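Local coordinates for inositol monophosphatase family protein (Staphylococcus aureus, PDB 5I3S) that probably hydrolyses phosphate monoesters such as inositol monophosphate or related sugar phosphates, as a metal-dependent phosphatase of the FIG superfamily, at residues 2-5 / 6-10; 88-91 / 92-96; 156-159 / 160-163; 203-206 / 207-210. All coordinates share one frame; numbering follows the deposited sequence.

Interaction 1: residues 2-5 / 6-10; sequences ALYG and FAQGL
The Y4 ring meets the amide of Q8 one helical turn further on. OE1 of Q8 approaches obliquely, 3.6 Å from CE2 of Y4, and the ring and amide planes stand 75° apart. The two groups therefore touch without stacking. Both side chains start with CG anti to the backbone N (chi1 -173° in each), and the Q8 chain then runs extended, which carries its amide out to the ring. The hydroxyl of Y4 has its polar partner elsewhere: OH is hydrogen-bonded to ND1 of H125. Another aromatic, F114, meets the Y4 ring with the planes at about 30°. The F6 ring has the carbonyl oxygen of L3 at its edge, near the ring plane. The nearest atom of the F6 side chain is CB, 3.6 Å from L3 O. Y57 meets F6 edge-to-face.

Ordinary helical bonds join the two halves. F6 N donates to A2 O at 3.0 Å, and A7 N to L3 O at the same distance of 3.0 Å. The next two bonds run from Q8 N to Y4 O and from G9 N to G5 O. The methyl of A7 touches F114.

This is the first part of helix 2-24. L3 and A7 pack on W80 of strand 78-83, Y4 and Q8 reach strands 109-117 and 122-127, and F6 and L10 lean on helix 37-56. The segment packs on the seven-stranded sheet with helix 37-56 beside it.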
ATOM      1  N   ALA A   2     -16.899  -3.514 -30.428  1.00 40.51           N
ATOM      2  CA  ALA A   2     -16.656  -2.167 -30.924  1.00 37.64           C
ATOM      3  C   ALA A   2     -16.571  -1.172 -29.786  1.00 36.41           C
ATOM      4  O   ALA A   2     -15.573  -0.489 -29.639  1.00 34.22           O
ATOM      5  CB  ALA A   2     -17.741  -1.743 -31.906  1.00 38.53           C
ATOM      6  N   LEU A   3     -17.637  -1.121 -28.991  1.00 34.51           N
ATOM      7  CA  LEU A   3     -17.767  -0.225 -27.840  1.00 31.93           C
ATOM      8  C   LEU A   3     -16.676  -0.477 -26.758  1.00 31.35           C
ATOM      9  O   LEU A   3     -16.164   0.461 -26.189  1.00 30.15           O
ATOM     10  CB  LEU A   3     -19.196  -0.330 -27.259  1.00 29.61           C
ATOM     11  CG  LEU A   3     -19.523   0.097 -25.824  1.00 29.09           C
ATOM     12  CD1 LEU A   3     -19.424   1.577 -25.634  1.00 29.50           C
ATOM     13  CD2 LEU A   3     -20.922  -0.382 -25.463  1.00 29.94           C
ATOM     14  N   TYR A   4     -16.380  -1.746 -26.478  1.00 31.03           N
ATOM     15  CA  TYR A   4     -15.257  -2.152 -25.646  1.00 31.59           C
ATOM     16  C   TYR A   4     -13.937  -1.539 -26.089  1.00 33.45           C
ATOM     17  O   TYR A   4     -13.212  -0.973 -25.258  1.00 32.25           O
ATOM     18  CB  TYR A   4     -15.110  -3.664 -25.710  1.00 31.01           C
ATOM     19  CG  TYR A   4     -14.093  -4.230 -24.762  1.00 32.43           C
ATOM     20  CD1 TYR A   4     -14.240  -4.063 -23.385  1.00 30.78           C
ATOM     21  CD2 TYR A   4     -13.009  -4.964 -25.221  1.00 31.66           C
ATOM     22  CE1 TYR A   4     -13.329  -4.597 -22.492  1.00 31.42           C
ATOM     23  CE2 TYR A   4     -12.091  -5.498 -24.335  1.00 35.77           C
ATOM     24  CZ  TYR A   4     -12.255  -5.309 -22.963  1.00 34.96           C
ATOM     25  OH  TYR A   4     -11.356  -5.850 -22.065  1.00 36.85           O
ATOM     26  N   GLY A   5     -13.643  -1.667 -27.397  1.00 30.39           N
ATOM     27  CA  GLY A   5     -12.438  -1.136 -27.995  1.00 28.92           C
ATOM     28  C   GLY A   5     -12.358   0.370 -27.883  1.00 30.31           C
ATOM     29  O   GLY A   5     -11.307   0.897 -27.524  1.00 32.56           O
ATOM     30  N   PHE A   6     -13.455   1.067 -28.216  1.00 29.66           N
ATOM     31  CA  PHE A   6     -13.593   2.532 -27.994  1.00 27.89           C
ATOM     32  C   PHE A   6     -13.310   2.915 -26.517  1.00 26.44           C
ATOM     33  O   PHE A   6     -12.636   3.904 -26.247  1.00 26.58           O
ATOM     34  CB  PHE A   6     -14.991   2.998 -28.455  1.00 27.07           C
ATOM     35  CG  PHE A   6     -15.369   4.406 -28.046  1.00 25.47           C
ATOM     36  CD1 PHE A   6     -14.856   5.510 -28.708  1.00 27.38           C
ATOM     37  CD2 PHE A   6     -16.259   4.625 -27.040  1.00 24.01           C
ATOM     38  CE1 PHE A   6     -15.221   6.809 -28.343  1.00 26.01           C
ATOM     39  CE2 PHE A   6     -16.605   5.916 -26.650  1.00 24.78           C
ATOM     40  CZ  PHE A   6     -16.088   7.011 -27.309  1.00 25.72           C
ATOM     41  N   ALA A   7     -13.794   2.114 -25.570  1.00 25.35           N
ATOM     42  CA  ALA A   7     -13.606   2.450 -24.161  1.00 25.75           C
ATOM     43  C   ALA A   7     -12.142   2.327 -23.774  1.00 25.36           C
ATOM     44  O   ALA A   7     -11.590   3.189 -23.138  1.00 24.79           O
ATOM     45  CB  ALA A   7     -14.478   1.575 -23.279  1.00 25.69           C
ATOM     46  N   GLN A   8     -11.535   1.230 -24.207  1.00 26.86           N
ATOM     47  CA  GLN A   8     -10.143   0.909 -23.967  1.00 27.47           C
ATOM     48  C   GLN A   8      -9.203   2.022 -24.410  1.00 26.56           C
ATOM     49  O   GLN A   8      -8.378   2.468 -23.636  1.00 28.77           O
ATOM     50  CB  GLN A   8      -9.828  -0.415 -24.650  1.00 29.70           C
ATOM     51  CG  GLN A   8      -8.480  -1.014 -24.380  1.00 32.33           C
ATOM     52  CD  GLN A   8      -8.500  -2.515 -24.480  1.00 34.50           C
ATOM     53  OE1 GLN A   8      -9.323  -3.179 -23.861  1.00 38.70           O
ATOM     54  NE2 GLN A   8      -7.603  -3.061 -25.271  1.00 37.08           N
ATOM     55  N   GLY A   9      -9.354   2.496 -25.622  1.00 25.58           N
ATOM     56  CA  GLY A   9      -8.495   3.544 -26.153  1.00 26.46           C
ATOM     57  C   GLY A   9      -8.722   4.863 -25.470  1.00 26.61           C
ATOM     58  O   GLY A   9      -7.768   5.541 -25.052  1.00 28.30           O
ATOM     59  N   LEU A  10      -9.997   5.205 -25.314  1.00 25.47           N
ATOM     60  CA  LEU A  10     -10.413   6.390 -24.557  1.00 23.90           C
ATOM     61  C   LEU A  10      -9.763   6.466 -23.171  1.00 23.32           C
ATOM     62  O   LEU A  10      -9.237   7.496 -22.781  1.00 22.68           O
ATOM     63  CB  LEU A  10     -11.935   6.389 -24.394  1.00 25.11           C
ATOM     64  CG  LEU A  10     -12.529   7.516 -23.546  1.00 25.60           C
ATOM     65  CD1 LEU A  10     -12.161   8.862 -24.155  1.00 27.11           C
ATOM     66  CD2 LEU A  10     -14.027   7.382 -23.461  1.00 26.66           C
TER

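Interaction 2: residues 88-91 / 92-96; sequences TLNF and VHQQE
Residues 88-94 form a short helix, in which V92 N bonds to T88 O, H93 N to L89 O and Q94 N to N90 O, each at 2.8 Å. Q95 then leaves the helix with positive phi. Its N reaches F91 O at 3.3 Å from above the carbonyl plane, and makes a second, weak bond to N90 O.

N90 and Q94 lie side by side and point the same way, with their amide planes only 19° apart. OE1 of Q94 comes within 3.4 Å of N90 CG. The neighbouring oxygens, N90 OD1 and Q94 OE1, are both acceptors and do not bond to each other. N97 takes part in holding both amides: its O accepts from N90 ND2 and its ND2 donates to Q94 OE1. R179 of the second subunit bonds to N90 OD1, and N195 of the second subunit accepts from Q94 NE2. L89 and H93 also run alongside each other, CD2 to CD2 at 4.2 Å. L89 O lies in plane at the edge of the imidazole, whose ND1 is bonded to E197 of the second subunit.

The helix begins one residue after strand 85-86. T88 ends the DPIDGT sequence characteristic of the inositol monophosphatase family, so the helix leads from a probable metal-site motif to the dimer interface.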
ATOM      1  N   THR A  88      -7.519  10.300  -5.107  1.00 18.30           N
ATOM      2  CA  THR A  88      -7.076  11.685  -5.252  1.00 20.41           C
ATOM      3  C   THR A  88      -5.970  12.060  -4.242  1.00 19.76           C
ATOM      4  O   THR A  88      -5.034  12.790  -4.586  1.00 20.59           O
ATOM      5  CB  THR A  88      -8.251  12.707  -5.172  1.00 21.65           C
ATOM      6  OG1 THR A  88      -9.011  12.444  -4.011  1.00 22.69           O
ATOM      7  CG2 THR A  88      -9.221  12.568  -6.326  1.00 22.94           C
ATOM      8  N   LEU A  89      -6.063  11.593  -3.007  1.00 19.99           N
ATOM      9  CA  LEU A  89      -4.977  11.812  -2.092  1.00 21.18           C
ATOM     10  C   LEU A  89      -3.675  11.172  -2.541  1.00 21.38           C
ATOM     11  O   LEU A  89      -2.604  11.776  -2.360  1.00 24.08           O
ATOM     12  CB  LEU A  89      -5.287  11.324  -0.666  1.00 23.50           C
ATOM     13  CG  LEU A  89      -6.190  12.187   0.216  1.00 24.93           C
ATOM     14  CD1 LEU A  89      -6.388  11.551   1.594  1.00 24.61           C
ATOM     15  CD2 LEU A  89      -5.643  13.608   0.323  1.00 25.35           C
ATOM     16  N   ASN A  90      -3.720   9.946  -3.074  1.00 21.60           N
ATOM     17  CA  ASN A  90      -2.499   9.366  -3.684  1.00 21.29           C
ATOM     18  C   ASN A  90      -1.930  10.328  -4.770  1.00 21.62           C
ATOM     19  O   ASN A  90      -0.770  10.667  -4.754  1.00 21.34           O
ATOM     20  CB  ASN A  90      -2.734   7.921  -4.207  1.00 20.40           C
ATOM     21  CG  ASN A  90      -2.893   6.891  -3.068  1.00 19.13           C
ATOM     22  OD1 ASN A  90      -2.702   7.195  -1.895  1.00 17.85           O
ATOM     23  ND2 ASN A  90      -3.239   5.680  -3.423  1.00 19.08           N
ATOM     24  N   PHE A  91      -2.775  10.769  -5.687  1.00 22.29           N
ATOM     25  CA  PHE A  91      -2.402  11.740  -6.656  1.00 24.78           C
ATOM     26  C   PHE A  91      -1.769  13.004  -6.018  1.00 26.38           C
ATOM     27  O   PHE A  91      -0.677  13.433  -6.436  1.00 25.68           O
ATOM     28  CB  PHE A  91      -3.619  12.097  -7.512  1.00 26.72           C
ATOM     29  CG  PHE A  91      -3.351  13.131  -8.565  1.00 27.26           C
ATOM     30  CD1 PHE A  91      -3.348  12.777  -9.893  1.00 27.91           C
ATOM     31  CD2 PHE A  91      -3.121  14.480  -8.217  1.00 29.94           C
ATOM     32  CE1 PHE A  91      -3.131  13.733 -10.876  1.00 31.01           C
ATOM     33  CE2 PHE A  91      -2.904  15.442  -9.193  1.00 31.46           C
ATOM     34  CZ  PHE A  91      -2.917  15.066 -10.528  1.00 30.89           C
ATOM     35  N   VAL A  92      -2.436  13.604  -5.035  1.00 25.46           N
ATOM     36  CA  VAL A  92      -1.902  14.840  -4.452  1.00 24.73           C
ATOM     37  C   VAL A  92      -0.561  14.589  -3.773  1.00 26.39           C
ATOM     38  O   VAL A  92       0.392  15.318  -4.052  1.00 29.88           O
ATOM     39  CB  VAL A  92      -2.899  15.505  -3.476  1.00 24.79           C
ATOM     40  CG1 VAL A  92      -2.264  16.644  -2.655  1.00 25.10           C
ATOM     41  CG2 VAL A  92      -4.079  16.041  -4.265  1.00 24.34           C
ATOM     42  N   HIS A  93      -0.466  13.553  -2.935  1.00 25.21           N
ATOM     43  CA  HIS A  93       0.752  13.319  -2.137  1.00 26.86           C
ATOM     44  C   HIS A  93       1.899  12.499  -2.713  1.00 25.58           C
ATOM     45  O   HIS A  93       3.051  12.684  -2.294  1.00 26.00           O
ATOM     46  CB  HIS A  93       0.379  12.702  -0.789  1.00 27.48           C
ATOM     47  CG  HIS A  93      -0.261  13.685   0.123  1.00 29.00           C
ATOM     48  ND1 HIS A  93       0.445  14.334   1.105  1.00 31.89           N
ATOM     49  CD2 HIS A  93      -1.509  14.199   0.143  1.00 29.77           C
ATOM     50  CE1 HIS A  93      -0.361  15.162   1.736  1.00 33.38           C
ATOM     51  NE2 HIS A  93      -1.551  15.109   1.162  1.00 32.36           N
ATOM     52  N   GLN A  94       1.575  11.553  -3.587  1.00 23.55           N
ATOM     53  CA  GLN A  94       2.540  10.586  -4.113  1.00 21.49           C
ATOM     54  C   GLN A  94       2.782  10.705  -5.624  1.00 21.95           C
ATOM     55  O   GLN A  94       3.715  10.076  -6.130  1.00 19.38           O
ATOM     56  CB  GLN A  94       2.021   9.173  -3.800  1.00 20.21           C
ATOM     57  CG  GLN A  94       1.551   8.927  -2.369  1.00 19.64           C
ATOM     58  CD  GLN A  94       1.172   7.461  -2.134  1.00 20.65           C
ATOM     59  OE1 GLN A  94       0.537   6.823  -3.001  1.00 23.13           O
ATOM     60  NE2 GLN A  94       1.534   6.920  -0.973  1.00 19.98           N
ATOM     61  N   GLN A  95       1.901  11.430  -6.347  1.00 22.71           N
ATOM     62  CA  GLN A  95       1.935  11.533  -7.807  1.00 24.01           C
ATOM     63  C   GLN A  95       1.935  10.190  -8.545  1.00 22.71           C
ATOM     64  O   GLN A  95       2.578  10.049  -9.608  1.00 23.20           O
ATOM     65  CB  GLN A  95       3.145  12.382  -8.302  1.00 26.70           C
ATOM     66  CG  GLN A  95       3.178  13.797  -7.766  1.00 27.19           C
ATOM     67  CD  GLN A  95       3.605  13.845  -6.284  1.00 30.43           C
ATOM     68  OE1 GLN A  95       4.553  13.155  -5.859  1.00 29.55           O
ATOM     69  NE2 GLN A  95       2.899  14.674  -5.487  1.00 31.17           N
ATOM     70  N   GLU A  96       1.174   9.241  -8.005  1.00 20.93           N
ATOM     71  CA  GLU A  96       1.021   7.903  -8.543  1.00 20.48           C
ATOM     72  C   GLU A  96       0.102   7.141  -7.597  1.00 19.22           C
ATOM     73  O   GLU A  96      -0.378   7.717  -6.617  1.00 19.66           O
ATOM     74  CB  GLU A  96       2.384   7.159  -8.707  1.00 22.26           C
ATOM     75  CG  GLU A  96       3.108   6.874  -7.406  1.00 23.65           C
ATOM     76  CD  GLU A  96       4.449   6.138  -7.543  1.00 24.57           C
ATOM     77  OE1 GLU A  96       5.022   5.817  -6.469  1.00 25.44           O
ATOM     78  OE2 GLU A  96       4.931   5.890  -8.665  1.00 24.71           O
TER

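Interaction 3: residues 156-159 / 160-163; sequences PNWL and TKPI
N157 and T160 meet in a local turn contact, a hydroxyl bonded to the carbonyl three residues back. It lies in the loop between strand 151-153 and helix 164-174. T160 OG1 donates to N157 O at 2.8 Å, from 29° out of the carbonyl plane. With chi1 at 68°, OG1 sits between the backbone N and the carbonyl carbon, from where it can turn back to this oxygen. T160 N adds a weak bond to the same N157 O at 3.4 Å. One residue earlier, L159 N bonds to P156 O.

K161 folds over the same oxygen, with CG 3.5 Å from N157 O. Bends at chi2 and chi3 bring CE obliquely to the W158 indole, 3.9 Å from CZ3. The contact is made by the aliphatic part of the lysine.

The second subunit packs against this loop: P156 meets P156 of the second subunit, and L159 meets T160 of the second subunit. Residues 156-160 make two overlapping type I turns. I163 then takes the N-cap position of helix 164-174. The loop is the entry to a beta-alpha-beta crossover, from strand 151-153 through that helix to the parallel strand 177-179.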
ATOM      1  N   PRO A 156      -6.692   1.821   8.101  1.00 16.05           N
ATOM      2  CA  PRO A 156      -6.648   1.964   9.570  1.00 16.98           C
ATOM      3  C   PRO A 156      -7.713   2.890  10.210  1.00 17.37           C
ATOM      4  O   PRO A 156      -8.141   2.659  11.339  1.00 16.90           O
ATOM      5  CB  PRO A 156      -5.245   2.557   9.802  1.00 16.73           C
ATOM      6  CG  PRO A 156      -4.408   2.000   8.673  1.00 16.21           C
ATOM      7  CD  PRO A 156      -5.355   1.917   7.493  1.00 15.38           C
ATOM      8  N   ASN A 157      -8.053   3.990   9.577  1.00 18.64           N
ATOM      9  CA  ASN A 157      -9.141   4.879  10.076  1.00 21.18           C
ATOM     10  C   ASN A 157     -10.477   4.218  10.465  1.00 23.74           C
ATOM     11  O   ASN A 157     -11.203   4.759  11.300  1.00 27.44           O
ATOM     12  CB  ASN A 157      -9.443   6.001   9.080  1.00 21.32           C
ATOM     13  CG  ASN A 157      -8.413   7.095   9.123  1.00 23.10           C
ATOM     14  OD1 ASN A 157      -8.448   7.920  10.034  1.00 26.09           O
ATOM     15  ND2 ASN A 157      -7.490   7.110   8.163  1.00 22.10           N
ATOM     16  N   TRP A 158     -10.812   3.098   9.837  1.00 22.50           N
ATOM     17  CA  TRP A 158     -12.033   2.410  10.140  1.00 23.46           C
ATOM     18  C   TRP A 158     -11.953   1.626  11.429  1.00 23.63           C
ATOM     19  O   TRP A 158     -12.977   1.337  12.038  1.00 22.85           O
ATOM     20  CB  TRP A 158     -12.446   1.481   8.990  1.00 23.55           C
ATOM     21  CG  TRP A 158     -12.604   2.159   7.618  1.00 22.65           C
ATOM     22  CD1 TRP A 158     -12.017   1.753   6.458  1.00 20.63           C
ATOM     23  CD2 TRP A 158     -13.351   3.352   7.289  1.00 22.80           C
ATOM     24  NE1 TRP A 158     -12.382   2.570   5.416  1.00 20.10           N
ATOM     25  CE2 TRP A 158     -13.193   3.569   5.894  1.00 20.68           C
ATOM     26  CE3 TRP A 158     -14.181   4.221   8.017  1.00 24.31           C
ATOM     27  CZ2 TRP A 158     -13.815   4.631   5.210  1.00 20.71           C
ATOM     28  CZ3 TRP A 158     -14.820   5.301   7.319  1.00 24.22           C
ATOM     29  CH2 TRP A 158     -14.603   5.497   5.928  1.00 22.75           C
ATOM     30  N   LEU A 159     -10.753   1.315  11.889  1.00 23.75           N
ATOM     31  CA  LEU A 159     -10.613   0.686  13.198  1.00 24.61           C
ATOM     32  C   LEU A 159     -10.763   1.645  14.372  1.00 26.51           C
ATOM     33  O   LEU A 159     -10.876   1.169  15.508  1.00 27.55           O
ATOM     34  CB  LEU A 159      -9.304  -0.103  13.308  1.00 24.56           C
ATOM     35  CG  LEU A 159      -9.291  -1.406  12.513  1.00 25.49           C
ATOM     36  CD1 LEU A 159      -9.069  -1.174  11.027  1.00 26.36           C
ATOM     37  CD2 LEU A 159      -8.183  -2.272  13.022  1.00 27.13           C
ATOM     38  N   THR A 160     -10.769   2.961  14.129  1.00 28.61           N
ATOM     39  CA  THR A 160     -11.010   3.948  15.200  1.00 33.59           C
ATOM     40  C   THR A 160     -12.499   4.277  15.471  1.00 38.93           C
ATOM     41  O   THR A 160     -12.834   4.804  16.541  1.00 39.15           O
ATOM     42  CB  THR A 160     -10.291   5.287  14.934  1.00 33.61           C
ATOM     43  OG1 THR A 160     -10.888   5.960  13.808  1.00 35.42           O
ATOM     44  CG2 THR A 160      -8.805   5.064  14.705  1.00 33.17           C
ATOM     45  N   LYS A 161     -13.382   3.977  14.514  1.00 41.86           N
ATOM     46  CA  LYS A 161     -14.754   4.497  14.547  1.00 42.49           C
ATOM     47  C   LYS A 161     -15.618   3.712  15.540  1.00 38.49           C
ATOM     48  O   LYS A 161     -15.390   2.520  15.752  1.00 36.84           O
ATOM     49  CB  LYS A 161     -15.423   4.431  13.165  1.00 45.70           C
ATOM     50  CG  LYS A 161     -14.611   4.961  11.994  1.00 46.34           C
ATOM     51  CD  LYS A 161     -14.278   6.439  12.111  1.00 46.75           C
ATOM     52  CE  LYS A 161     -14.306   7.085  10.727  1.00 47.56           C
ATOM     53  NZ  LYS A 161     -13.611   8.400  10.669  1.00 46.95           N
ATOM     54  N   PRO A 162     -16.628   4.369  16.115  1.00 37.47           N
ATOM     55  CA  PRO A 162     -17.512   3.655  17.007  1.00 38.91           C
ATOM     56  C   PRO A 162     -18.269   2.534  16.290  1.00 36.85           C
ATOM     57  O   PRO A 162     -18.724   2.699  15.145  1.00 37.78           O
ATOM     58  CB  PRO A 162     -18.484   4.747  17.492  1.00 41.39           C
ATOM     59  CG  PRO A 162     -17.821   6.052  17.175  1.00 42.29           C
ATOM     60  CD  PRO A 162     -17.094   5.756  15.899  1.00 43.52           C
ATOM     61  N   ILE A 163     -18.364   1.402  16.975  1.00 37.56           N
ATOM     62  CA  ILE A 163     -19.055   0.174  16.512  1.00 39.92           C
ATOM     63  C   ILE A 163     -18.343  -0.503  15.349  1.00 34.37           C
ATOM     64  O   ILE A 163     -17.953  -1.658  15.443  1.00 37.72           O
ATOM     65  CB  ILE A 163     -20.579   0.360  16.200  1.00 43.48           C
ATOM     66  CG1 ILE A 163     -21.298   1.087  17.356  1.00 45.20           C
ATOM     67  CG2 ILE A 163     -21.268  -1.003  16.029  1.00 40.34           C
ATOM     68  CD1 ILE A 163     -21.260   2.593  17.296  1.00 43.86           C
TER

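Interaction 4: residues 203-206 / 207-210; sequences RLQP and WDFA
P206, Q205 and W207 carry most of this contact, where strand 203-204 turns into helix 206-218. Q205 lies over one face of the W207 indole, its CB 3.7 Å from the centroid of the five-membered ring in a CH-pi contact. Its chain bends at chi2 and continues above the rim of the six-membered ring, with CG 3.6 Å from CZ2. The amide ends up nearly parallel to the indole, the planes 11° apart.

P206 works in a similar way on F209. Its CA sits over one face of the phenyl ring, 3.7 Å from the centroid, while the carbonyl oxygen of L204 lies in plane at the ring edge. P206 O also accepts twice. A210 N comes nearly along the C=O axis at 2.8 Å, and F209 N comes from above the carbonyl plane at 3.3 Å. D208 N is held by Q205 O at 2.9 Å.

OD2 of D208 lies close to the carboxylates of D83 and D86. This is consistent with the metal site of the family, whose WD motif supplies one aspartate. W207 and A210 pack on strand 78-83. L204 and F209 touch strand 237-242 and helix 184-193, so the turn bridges the two sheets.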
ATOM      1  N   ARG A 203     -17.901   2.466   2.978  1.00 19.80           N
ATOM      2  CA  ARG A 203     -18.545   3.437   2.083  1.00 19.41           C
ATOM      3  C   ARG A 203     -17.783   3.571   0.779  1.00 19.98           C
ATOM      4  O   ARG A 203     -16.616   3.891   0.803  1.00 19.01           O
ATOM      5  CB  ARG A 203     -18.611   4.836   2.730  1.00 19.83           C
ATOM      6  N   LEU A 204     -18.473   3.394  -0.348  1.00 20.31           N
ATOM      7  CA  LEU A 204     -17.923   3.664  -1.649  1.00 22.60           C
ATOM      8  C   LEU A 204     -19.003   4.091  -2.633  1.00 23.55           C
ATOM      9  O   LEU A 204     -20.087   3.495  -2.672  1.00 26.07           O
ATOM     10  CB  LEU A 204     -17.336   2.380  -2.166  1.00 24.90           C
ATOM     11  CG  LEU A 204     -16.007   2.365  -2.830  1.00 26.81           C
ATOM     12  CD1 LEU A 204     -14.998   3.141  -1.989  1.00 26.14           C
ATOM     13  CD2 LEU A 204     -15.610   0.900  -3.090  1.00 25.98           C
ATOM     14  N   GLN A 205     -18.681   5.070  -3.462  1.00 20.89           N
ATOM     15  CA  GLN A 205     -19.521   5.456  -4.541  1.00 20.96           C
ATOM     16  C   GLN A 205     -19.448   4.480  -5.725  1.00 20.77           C
ATOM     17  O   GLN A 205     -18.425   3.825  -5.917  1.00 18.38           O
ATOM     18  CB  GLN A 205     -19.098   6.854  -4.975  1.00 23.57           C
ATOM     19  CG  GLN A 205     -19.340   7.898  -3.879  1.00 24.13           C
ATOM     20  CD  GLN A 205     -20.833   8.233  -3.708  1.00 26.27           C
ATOM     21  OE1 GLN A 205     -21.720   7.682  -4.382  1.00 27.21           O
ATOM     22  NE2 GLN A 205     -21.106   9.187  -2.844  1.00 28.33           N
ATOM     23  N   PRO A 206     -20.535   4.399  -6.544  1.00 20.77           N
ATOM     24  CA  PRO A 206     -20.605   3.451  -7.642  1.00 20.13           C
ATOM     25  C   PRO A 206     -19.425   3.538  -8.615  1.00 20.92           C
ATOM     26  O   PRO A 206     -18.961   2.497  -9.132  1.00 19.96           O
ATOM     27  CB  PRO A 206     -21.896   3.807  -8.368  1.00 21.88           C
ATOM     28  CG  PRO A 206     -22.600   4.862  -7.582  1.00 22.03           C
ATOM     29  CD  PRO A 206     -21.766   5.201  -6.392  1.00 21.05           C
ATOM     30  N   TRP A 207     -18.966   4.762  -8.849  1.00 20.39           N
ATOM     31  CA  TRP A 207     -17.829   5.021  -9.734  1.00 21.10           C
ATOM     32  C   TRP A 207     -16.471   4.546  -9.169  1.00 21.62           C
ATOM     33  O   TRP A 207     -15.517   4.427  -9.927  1.00 19.93           O
ATOM     34  CB  TRP A 207     -17.736   6.511 -10.125  1.00 20.68           C
ATOM     35  CG  TRP A 207     -17.777   7.492  -9.001  1.00 21.17           C
ATOM     36  CD1 TRP A 207     -16.755   7.836  -8.187  1.00 22.51           C
ATOM     37  CD2 TRP A 207     -18.910   8.273  -8.571  1.00 22.08           C
ATOM     38  NE1 TRP A 207     -17.176   8.782  -7.262  1.00 22.48           N
ATOM     39  CE2 TRP A 207     -18.491   9.065  -7.485  1.00 23.06           C
ATOM     40  CE3 TRP A 207     -20.236   8.368  -8.997  1.00 24.51           C
ATOM     41  CZ2 TRP A 207     -19.353   9.957  -6.821  1.00 25.36           C
ATOM     42  CZ3 TRP A 207     -21.090   9.252  -8.341  1.00 25.55           C
ATOM     43  CH2 TRP A 207     -20.643  10.035  -7.273  1.00 25.24           C
ATOM     44  N   ASP A 208     -16.401   4.241  -7.880  1.00 20.87           N
ATOM     45  CA  ASP A 208     -15.197   3.603  -7.341  1.00 22.86           C
ATOM     46  C   ASP A 208     -15.179   2.050  -7.466  1.00 21.22           C
ATOM     47  O   ASP A 208     -14.111   1.453  -7.510  1.00 19.32           O
ATOM     48  CB  ASP A 208     -14.967   4.017  -5.907  1.00 25.59           C
ATOM     49  CG  ASP A 208     -14.765   5.532  -5.740  1.00 28.27           C
ATOM     50  OD1 ASP A 208     -15.424   6.071  -4.830  1.00 36.15           O
ATOM     51  OD2 ASP A 208     -14.038   6.171  -6.525  1.00 29.57           O
ATOM     52  N   PHE A 209     -16.329   1.404  -7.559  1.00 20.04           N
ATOM     53  CA  PHE A 209     -16.322  -0.029  -7.699  1.00 21.33           C
ATOM     54  C   PHE A 209     -16.772  -0.587  -9.009  1.00 20.58           C
ATOM     55  O   PHE A 209     -16.476  -1.752  -9.283  1.00 21.59           O
ATOM     56  CB  PHE A 209     -17.074  -0.715  -6.564  1.00 22.29           C
ATOM     57  CG  PHE A 209     -18.495  -0.288  -6.413  1.00 22.13           C
ATOM     58  CD1 PHE A 209     -19.470  -0.761  -7.265  1.00 21.16           C
ATOM     59  CD2 PHE A 209     -18.854   0.575  -5.375  1.00 24.05           C
ATOM     60  CE1 PHE A 209     -20.785  -0.409  -7.083  1.00 22.41           C
ATOM     61  CE2 PHE A 209     -20.165   0.957  -5.197  1.00 23.67           C
ATOM     62  CZ  PHE A 209     -21.134   0.441  -6.047  1.00 23.30           C
ATOM     63  N   ALA A 210     -17.450   0.205  -9.829  1.00 21.01           N
ATOM     64  CA  ALA A 210     -18.053  -0.333 -11.058  1.00 20.50           C
ATOM     65  C   ALA A 210     -17.076  -1.030 -11.984  1.00 20.44           C
ATOM     66  O   ALA A 210     -17.325  -2.147 -12.390  1.00 24.28           O
ATOM     67  CB  ALA A 210     -18.803   0.749 -11.804  1.00 20.02           C
TER

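Overall arrangement
Interaction 4 is the central one, its centre 6 Å from that of the chain. Its D208 gathers with D83 and D86, the probable metal site. Interaction 2 follows D86 closely in sequence, and its nearest atoms are about 8 Å from interaction 4. Interactions 2 and 3 have centres 23 Å apart, yet both touch the second subunit. Interaction 3 comes within about 5 Å of interaction 4 at the nearest atoms. A phosphate ion, probably from the crystallisation liquor, lies about 5 Å from the W158 side chain. Interactions 1 and 3 lie on opposite sides of the chain's centre, with their own centres 40 Å apart.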